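Local atomic coordinates of dihydrofolate reductase, putative (Aspergillus flavus, PDB entry 6DRS), a protein that probably catalyses the NADPH-dependent reduction of dihydrofolate to tetrahydrofolate and binds an antifolate inhibitor alongside its NADP cofactor. Residues V174-T179 against F199-E204; E204-K209 against V242-V247. All blocks are in the same frame, centred on the assembly; numbering follows the deposited sequence.

Contact 1: residues V174-T179 against F199-E204; sequences VRIVMT and FPIDEE
The phenyl ring of Phe199 meets Ile176 at its edge: CD1 of Ile176 lies near the ring plane, 3.8 Å from Phe199 CE2. Elsewhere on the rim, the carbonyl oxygen of Ile201 sits in the ring plane, while Pro200 CD lies 3.4 Å above one face of the Phe199 ring, displaced from the centre. With CG anti to the backbone N (chi1 -151°), Phe199 sends its ring inward from the loop toward the strand, and Ile176 comes from the opposite direction. The isoleucine's CG1 arm is extended, so the terminal methyl of Ile176, CD1, reaches both the ring and, at 4.2 Å, Ile201 CD1. Met178, two residues along the strand, has an extended chain (chi1 178°, chi2 176°) that carries its CE out to the ring, which it approaches obliquely, 4.4 Å from Phe199 CD2. No hydrogen bond crosses, and the join is entirely apolar. Val11 and Leu24 of neighbouring strands and the Tyr162 ring also pack against Phe199. The contact lays the loop before helix 203-206 over strand 174-183 in the mixed sheet of the dihydrofolate reductase fold; Thr179, next along this strand, hydrogen-bonds Asp40 and touches the inhibitor.

Contact 2: residues E204-K209 against V242-V247; sequences ELLMEK and VGYERV
The carbonyl oxygen of Leu205 accepts a hydrogen bond from Glu208 N (3.2 Å). This bond belongs to a Schellman motif that ends helix 203-206. Its companion is the 2.8 Å bond from Lys209 N to Glu204 O, and Glu208 makes the turn with a positive phi of 53°, a conformation more usual for glycine. Leu205 O also comes within 3.3 Å of Tyr244 CE1, a non-bonded approach: the oxygen sits above the rim of the ring, on the same face as Leu205 CB, in van der Waals contact.

The side chain of Leu205 covers that face. Its CB stands over the middle of the Tyr244 ring, only 12° off the normal through the centroid, a well-centred CH-pi contact. CG lies beside the backbone N (chi1 -57°), which carries the CD2 methyl of Leu205 toward the ring's root, 3.9 Å from Tyr244 CG. Leucine suits the place because one branch can lie on the ring while the side chain also packs on Ile176, Met178 and Trp211. Leu206 adds only a peripheral touch, its CD2 to Tyr244 OH at 4.4 Å, at the exposed border. Close by, Glu204 bonds the indole nitrogen of Trp211, and Glu208 bonds the backbone N of Lys213, so polar groups tie the helix and its turn to strand 211-213, which pairs with strand 237-246.

Tyrosine offers a broad face for the leucine, and its hydroxyl end lies near the methyl of exposed Leu206. Since no hydrogen bond joins the two segments, direct contact between them is probably mainly dispersion, with a CH-pi component, while the Schellman turn sets the position of the carbonyl.

How the contacts relate
Both contacts rest on neighbouring antiparallel strands of one sheet: contact 1 on 174-183 and contact 2 on 237-246. They join through probable backbone hydrogen bonds, Ile176 N to Tyr244 O and Met178 O to Val242 N, while Met178 CE packs on Leu205 CD1, so that the two apolar patches meet. The segments overlap at Glu204, which takes no part in the packing, and the short helix 203-206 with its preceding loop supplies the cover. Contact 1 lies nearer the chain centre, its own centre about 12 Å from it against 18 Å, and is wholly apolar. Contact 2, also mostly buried, reaches the surface at Leu206 and adds a backbone carbonyl over the rim of the ring.

Contact 1: residues V174-T179 against F199-E204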
ATOM      1  N   VAL A 174     -13.450   0.803  -6.956  1.00 36.72           N
ATOM      2  CA  VAL A 174     -12.031   1.003  -6.686  1.00 35.07           C
ATOM      3  C   VAL A 174     -11.840   2.402  -6.106  1.00 32.44           C
ATOM      4  O   VAL A 174     -12.438   3.381  -6.559  1.00 35.89           O
ATOM      5  CB  VAL A 174     -11.111   0.739  -7.893  1.00 36.01           C
ATOM      6  CG1 VAL A 174     -11.416  -0.588  -8.565  1.00 34.96           C
ATOM      7  CG2 VAL A 174     -11.146   1.881  -8.884  1.00 36.07           C
ATOM      8  N   ARG A 175     -11.050   2.456  -5.054  1.00 26.65           N
ATOM      9  CA  ARG A 175     -10.843   3.686  -4.361  1.00 23.36           C
ATOM     10  C   ARG A 175      -9.335   3.878  -4.264  1.00 21.37           C
ATOM     11  O   ARG A 175      -8.589   2.886  -4.164  1.00 20.13           O
ATOM     12  CB  ARG A 175     -11.454   3.605  -2.960  1.00 24.95           C
ATOM     13  CG  ARG A 175     -12.847   3.002  -2.984  1.00 28.24           C
ATOM     14  CD  ARG A 175     -13.420   2.464  -1.706  1.00 29.68           C
ATOM     15  NE  ARG A 175     -12.559   1.834  -0.720  1.00 29.17           N
ATOM     16  CZ  ARG A 175     -13.018   1.548   0.492  1.00 27.98           C
ATOM     17  NH1 ARG A 175     -12.259   0.942   1.381  1.00 26.52           N
ATOM     18  NH2 ARG A 175     -14.261   1.866   0.805  1.00 27.69           N
ATOM     19  N   ILE A 176      -8.910   5.139  -4.267  1.00 18.86           N
ATOM     20  CA  ILE A 176      -7.511   5.422  -4.105  1.00 15.89           C
ATOM     21  C   ILE A 176      -7.312   6.202  -2.806  1.00 14.97           C
ATOM     22  O   ILE A 176      -7.874   7.274  -2.638  1.00 15.54           O
ATOM     23  CB  ILE A 176      -6.948   6.152  -5.343  1.00 15.05           C
ATOM     24  CG1 ILE A 176      -6.979   5.254  -6.581  1.00 15.22           C
ATOM     25  CG2 ILE A 176      -5.536   6.624  -5.050  1.00 14.34           C
ATOM     26  CD1 ILE A 176      -6.807   5.997  -7.883  1.00 15.32           C
ATOM     27  N   VAL A 177      -6.500   5.657  -1.897  1.00 13.41           N
ATOM     28  CA  VAL A 177      -6.039   6.424  -0.749  1.00 12.62           C
ATOM     29  C   VAL A 177      -4.627   6.951  -1.061  1.00 12.85           C
ATOM     30  O   VAL A 177      -3.653   6.155  -1.219  1.00 13.08           O
ATOM     31  CB  VAL A 177      -6.055   5.555   0.521  1.00 11.55           C
ATOM     32  CG1 VAL A 177      -5.395   6.258   1.690  1.00 10.20           C
ATOM     33  CG2 VAL A 177      -7.485   5.134   0.829  1.00 11.45           C
ATOM     34  N   MET A 178      -4.488   8.266  -1.186  1.00 12.73           N
ATOM     35  CA  MET A 178      -3.246   8.791  -1.742  1.00 13.07           C
ATOM     36  C   MET A 178      -2.572   9.733  -0.741  1.00 13.44           C
ATOM     37  O   MET A 178      -3.232  10.624  -0.186  1.00 13.84           O
ATOM     38  CB  MET A 178      -3.492   9.531  -3.062  1.00 13.36           C
ATOM     39  CG  MET A 178      -2.199  10.135  -3.629  1.00 14.18           C
ATOM     40  SD  MET A 178      -2.381  10.922  -5.245  1.00 16.14           S
ATOM     41  CE  MET A 178      -2.785   9.542  -6.318  1.00 12.90           C
ATOM     42  N   THR A 179      -1.277   9.525  -0.488  1.00 13.37           N
ATOM     43  CA  THR A 179      -0.515  10.505   0.241  1.00 13.75           C
ATOM     44  C   THR A 179       0.215  11.395  -0.776  1.00 14.43           C
ATOM     45  O   THR A 179       1.041  10.892  -1.561  1.00 14.74           O
ATOM     46  CB  THR A 179       0.516   9.865   1.173  1.00 14.06           C
ATOM     47  OG1 THR A 179      -0.118   8.908   2.030  1.00 13.55           O
ATOM     48  CG2 THR A 179       1.254  10.914   1.980  1.00 12.75           C
ATOM     49  N   PHE A 199       2.404   6.879 -11.176  1.00 16.74           N
ATOM     50  CA  PHE A 199       1.028   6.408 -11.144  1.00 16.78           C
ATOM     51  C   PHE A 199       0.459   6.402 -12.573  1.00 16.36           C
ATOM     52  O   PHE A 199       0.797   7.256 -13.359  1.00 15.88           O
ATOM     53  CB  PHE A 199       0.229   7.245 -10.138  1.00 17.45           C
ATOM     54  CG  PHE A 199      -0.916   6.489  -9.512  1.00 18.06           C
ATOM     55  CD1 PHE A 199      -0.682   5.400  -8.683  1.00 18.08           C
ATOM     56  CD2 PHE A 199      -2.228   6.845  -9.773  1.00 18.35           C
ATOM     57  CE1 PHE A 199      -1.736   4.683  -8.125  1.00 18.07           C
ATOM     58  CE2 PHE A 199      -3.281   6.125  -9.221  1.00 19.26           C
ATOM     59  CZ  PHE A 199      -3.035   5.042  -8.405  1.00 18.02           C
ATOM     60  N   PRO A 200      -0.361   5.412 -12.920  1.00 16.85           N
ATOM     61  CA  PRO A 200      -0.826   5.198 -14.291  1.00 17.48           C
ATOM     62  C   PRO A 200      -1.892   6.208 -14.756  1.00 19.69           C
ATOM     63  O   PRO A 200      -2.232   6.245 -15.953  1.00 22.27           O
ATOM     64  CB  PRO A 200      -1.416   3.775 -14.346  1.00 16.77           C
ATOM     65  CG  PRO A 200      -0.952   3.121 -13.054  1.00 17.07           C
ATOM     66  CD  PRO A 200      -0.711   4.251 -12.076  1.00 17.10           C
ATOM     67  N   ILE A 201      -2.436   6.999 -13.841  1.00 19.19           N
ATOM     68  CA  ILE A 201      -3.399   8.059 -14.160  1.00 18.01           C
ATOM     69  C   ILE A 201      -2.952   9.243 -13.311  1.00 19.72           C
ATOM     70  O   ILE A 201      -2.296   9.029 -12.277  1.00 18.58           O
ATOM     71  CB  ILE A 201      -4.852   7.624 -13.847  1.00 17.01           C
ATOM     72  CG1 ILE A 201      -5.024   7.190 -12.387  1.00 16.11           C
ATOM     73  CG2 ILE A 201      -5.308   6.532 -14.815  1.00 17.26           C
ATOM     74  CD1 ILE A 201      -6.465   6.995 -11.947  1.00 15.00           C
ATOM     75  N   ASP A 202      -3.259  10.463 -13.744  1.00 21.13           N
ATOM     76  CA  ASP A 202      -2.760  11.649 -13.042  1.00 23.89           C
ATOM     77  C   ASP A 202      -3.781  12.779 -13.177  1.00 26.65           C
ATOM     78  O   ASP A 202      -4.282  13.302 -12.186  1.00 28.44           O
ATOM     79  CB  ASP A 202      -1.391  12.103 -13.562  1.00 24.12           C
ATOM     80  CG  ASP A 202      -1.168  11.790 -15.037  1.00 26.03           C
ATOM     81  OD1 ASP A 202      -2.046  12.154 -15.865  1.00 27.39           O
ATOM     82  OD2 ASP A 202      -0.130  11.153 -15.356  1.00 26.23           O
ATOM     83  N   GLU A 203      -4.063  13.148 -14.414  1.00 27.55           N
ATOM     84  CA  GLU A 203      -4.872  14.309 -14.695  1.00 29.59           C
ATOM     85  C   GLU A 203      -6.335  13.985 -14.374  1.00 28.80           C
ATOM     86  O   GLU A 203      -7.067  14.838 -13.854  1.00 26.88           O
ATOM     87  CB  GLU A 203      -4.658  14.757 -16.145  1.00 36.01           C
ATOM     88  CG  GLU A 203      -3.358  15.534 -16.350  1.00 43.84           C
ATOM     89  CD  GLU A 203      -3.230  16.862 -15.604  1.00 47.74           C
ATOM     90  OE1 GLU A 203      -2.082  17.294 -15.322  1.00 46.54           O
ATOM     91  OE2 GLU A 203      -4.278  17.471 -15.299  1.00 50.03           O
ATOM     92  N   GLU A 204      -6.721  12.737 -14.603  1.00 26.79           N
ATOM     93  CA  GLU A 204      -8.089  12.376 -14.395  1.00 27.51           C
ATOM     94  C   GLU A 204      -8.458  12.438 -12.902  1.00 29.57           C
ATOM     95  O   GLU A 204      -9.625  12.656 -12.597  1.00 28.64           O
ATOM     96  CB  GLU A 204      -8.447  11.119 -15.184  1.00 28.92           C
ATOM     97  CG  GLU A 204      -8.013   9.825 -14.539  1.00 32.35           C
ATOM     98  CD  GLU A 204      -7.965   8.678 -15.540  1.00 39.55           C
ATOM     99  OE1 GLU A 204      -7.263   8.827 -16.587  1.00 37.48           O
ATOM    100  OE2 GLU A 204      -8.638   7.633 -15.283  1.00 42.23           O
TER

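Contact 2: residues E204-K209 against V242-V247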
ATOM      1  N   GLU A 204      -6.721  12.737 -14.603  1.00 26.79           N
ATOM      2  CA  GLU A 204      -8.089  12.376 -14.395  1.00 27.51           C
ATOM      3  C   GLU A 204      -8.458  12.438 -12.902  1.00 29.57           C
ATOM      4  O   GLU A 204      -9.625  12.656 -12.597  1.00 28.64           O
ATOM      5  CB  GLU A 204      -8.447  11.119 -15.184  1.00 28.92           C
ATOM      6  CG  GLU A 204      -8.013   9.825 -14.539  1.00 32.35           C
ATOM      7  CD  GLU A 204      -7.965   8.678 -15.540  1.00 39.55           C
ATOM      8  OE1 GLU A 204      -7.263   8.827 -16.587  1.00 37.48           O
ATOM      9  OE2 GLU A 204      -8.638   7.633 -15.283  1.00 42.23           O
ATOM     10  N   LEU A 205      -7.486  12.304 -11.982  1.00 29.58           N
ATOM     11  CA  LEU A 205      -7.723  12.520 -10.550  1.00 27.65           C
ATOM     12  C   LEU A 205      -7.680  14.016 -10.225  1.00 29.19           C
ATOM     13  O   LEU A 205      -8.528  14.517  -9.506  1.00 29.07           O
ATOM     14  CB  LEU A 205      -6.648  11.806  -9.727  1.00 27.01           C
ATOM     15  CG  LEU A 205      -6.510  10.306  -9.965  1.00 26.21           C
ATOM     16  CD1 LEU A 205      -5.333   9.759  -9.173  1.00 24.19           C
ATOM     17  CD2 LEU A 205      -7.805   9.578  -9.618  1.00 23.92           C
ATOM     18  N   LEU A 206      -6.671  14.717 -10.718  1.00 31.57           N
ATOM     19  CA  LEU A 206      -6.512  16.118 -10.331  1.00 35.36           C
ATOM     20  C   LEU A 206      -7.651  16.960 -10.944  1.00 35.34           C
ATOM     21  O   LEU A 206      -8.024  17.978 -10.366  1.00 37.42           O
ATOM     22  CB  LEU A 206      -5.107  16.628 -10.697  1.00 35.38           C
ATOM     23  CG  LEU A 206      -3.919  15.797 -10.194  1.00 36.33           C
ATOM     24  CD1 LEU A 206      -2.654  16.069 -11.006  1.00 35.98           C
ATOM     25  CD2 LEU A 206      -3.655  15.988  -8.699  1.00 34.96           C
ATOM     26  N   MET A 207      -8.243  16.519 -12.056  1.00 34.25           N
ATOM     27  CA  MET A 207      -9.322  17.267 -12.708  1.00 35.25           C
ATOM     28  C   MET A 207     -10.672  16.592 -12.434  1.00 35.99           C
ATOM     29  O   MET A 207     -11.706  16.998 -12.979  1.00 36.57           O
ATOM     30  CB  MET A 207      -9.125  17.339 -14.230  1.00 39.15           C
ATOM     31  CG  MET A 207      -7.837  18.004 -14.677  1.00 44.43           C
ATOM     32  SD  MET A 207      -7.693  19.723 -14.127  1.00 60.49           S
ATOM     33  CE  MET A 207      -6.630  19.601 -12.687  1.00 53.29           C
ATOM     34  N   GLU A 208     -10.663  15.533 -11.639  1.00 33.91           N
ATOM     35  CA  GLU A 208     -11.889  14.800 -11.296  1.00 32.21           C
ATOM     36  C   GLU A 208     -12.685  14.382 -12.543  1.00 33.92           C
ATOM     37  O   GLU A 208     -13.865  14.672 -12.639  1.00 33.48           O
ATOM     38  CB  GLU A 208     -12.734  15.613 -10.315  1.00 30.17           C
ATOM     39  CG  GLU A 208     -12.285  15.385  -8.894  1.00 28.39           C
ATOM     40  CD  GLU A 208     -12.933  16.266  -7.849  1.00 29.80           C
ATOM     41  OE1 GLU A 208     -12.471  17.406  -7.706  1.00 27.95           O
ATOM     42  OE2 GLU A 208     -13.871  15.787  -7.151  1.00 28.91           O
ATOM     43  N   LYS A 209     -12.063  13.671 -13.471  1.00 33.20           N
ATOM     44  CA  LYS A 209     -12.764  13.213 -14.649  1.00 32.76           C
ATOM     45  C   LYS A 209     -12.968  11.706 -14.526  1.00 31.05           C
ATOM     46  O   LYS A 209     -12.054  10.914 -14.776  1.00 29.92           O
ATOM     47  CB  LYS A 209     -11.987  13.583 -15.915  1.00 41.16           C
ATOM     48  CG  LYS A 209     -12.210  15.000 -16.435  1.00 52.61           C
ATOM     49  CD  LYS A 209     -13.004  15.072 -17.745  1.00 58.98           C
ATOM     50  CE  LYS A 209     -12.177  15.530 -18.935  1.00 64.17           C
ATOM     51  NZ  LYS A 209     -12.635  14.891 -20.204  1.00 68.21           N
ATOM     52  N   VAL A 242      -5.479  12.019   0.892  1.00 15.70           N
ATOM     53  CA  VAL A 242      -6.733  12.330   0.260  1.00 15.88           C
ATOM     54  C   VAL A 242      -7.286  11.015  -0.297  1.00 16.92           C
ATOM     55  O   VAL A 242      -6.573  10.013  -0.303  1.00 18.37           O
ATOM     56  CB  VAL A 242      -6.573  13.429  -0.820  1.00 15.22           C
ATOM     57  CG1 VAL A 242      -5.937  14.703  -0.256  1.00 15.01           C
ATOM     58  CG2 VAL A 242      -5.763  12.934  -2.011  1.00 16.27           C
ATOM     59  N   GLY A 243      -8.533  10.991  -0.747  1.00 15.98           N
ATOM     60  CA  GLY A 243      -9.021   9.798  -1.394  1.00 17.07           C
ATOM     61  C   GLY A 243      -9.840  10.108  -2.629  1.00 18.80           C
ATOM     62  O   GLY A 243     -10.480  11.155  -2.731  1.00 21.29           O
ATOM     63  N   TYR A 244      -9.846   9.173  -3.558  1.00 20.44           N
ATOM     64  CA  TYR A 244     -10.552   9.330  -4.801  1.00 21.49           C
ATOM     65  C   TYR A 244     -11.383   8.074  -5.033  1.00 23.26           C
ATOM     66  O   TYR A 244     -10.884   6.959  -4.821  1.00 25.13           O
ATOM     67  CB  TYR A 244      -9.560   9.452  -5.956  1.00 23.86           C
ATOM     68  CG  TYR A 244      -8.786  10.742  -5.979  1.00 25.59           C
ATOM     69  CD1 TYR A 244      -9.332  11.891  -6.531  1.00 26.70           C
ATOM     70  CD2 TYR A 244      -7.499  10.814  -5.467  1.00 26.63           C
ATOM     71  CE1 TYR A 244      -8.640  13.092  -6.529  1.00 26.26           C
ATOM     72  CE2 TYR A 244      -6.789  12.001  -5.474  1.00 26.73           C
ATOM     73  CZ  TYR A 244      -7.363  13.141  -6.007  1.00 26.00           C
ATOM     74  OH  TYR A 244      -6.664  14.307  -6.028  1.00 28.20           O
ATOM     75  N   GLU A 245     -12.643   8.242  -5.422  1.00 23.10           N
ATOM     76  CA  GLU A 245     -13.439   7.090  -5.764  1.00 25.28           C
ATOM     77  C   GLU A 245     -13.790   7.207  -7.239  1.00 25.63           C
ATOM     78  O   GLU A 245     -13.977   8.317  -7.717  1.00 25.79           O
ATOM     79  CB  GLU A 245     -14.663   6.961  -4.852  1.00 27.36           C
ATOM     80  CG  GLU A 245     -15.818   7.882  -5.207  1.00 31.81           C
ATOM     81  CD  GLU A 245     -16.845   8.053  -4.098  1.00 34.69           C
ATOM     82  OE1 GLU A 245     -16.852   7.196  -3.182  1.00 34.89           O
ATOM     83  OE2 GLU A 245     -17.620   9.052  -4.135  1.00 32.14           O
ATOM     84  N   ARG A 246     -13.811   6.076  -7.932  1.00 27.85           N
ATOM     85  CA  ARG A 246     -14.220   6.063  -9.317  1.00 33.22           C
ATOM     86  C   ARG A 246     -15.707   6.424  -9.414  1.00 37.21           C
ATOM     87  O   ARG A 246     -16.497   5.983  -8.598  1.00 44.26           O
ATOM     88  CB  ARG A 246     -13.964   4.696  -9.956  1.00 33.33           C
ATOM     89  CG  ARG A 246     -14.155   4.688 -11.465  1.00 32.02           C
ATOM     90  CD  ARG A 246     -14.099   3.279 -12.018  1.00 33.44           C
ATOM     91  NE  ARG A 246     -12.728   2.976 -12.380  1.00 33.90           N
ATOM     92  CZ  ARG A 246     -12.169   1.769 -12.311  1.00 35.07           C
ATOM     93  NH1 ARG A 246     -12.805   0.765 -11.725  1.00 33.62           N
ATOM     94  NH2 ARG A 246     -10.964   1.581 -12.823  1.00 33.66           N
ATOM     95  N   VAL A 247     -16.060   7.223 -10.417  1.00 39.85           N
ATOM     96  CA  VAL A 247     -17.428   7.621 -10.703  1.00 39.85           C
ATOM     97  C   VAL A 247     -17.809   7.027 -12.057  1.00 41.53           C
ATOM     98  O   VAL A 247     -18.309   5.910 -12.108  1.00 46.46           O
ATOM     99  CB  VAL A 247     -17.560   9.153 -10.726  1.00 41.31           C
ATOM    100  CG1 VAL A 247     -18.715   9.605 -11.607  1.00 44.50           C
ATOM    101  CG2 VAL A 247     -17.672   9.734  -9.323  1.00 41.61           C
TER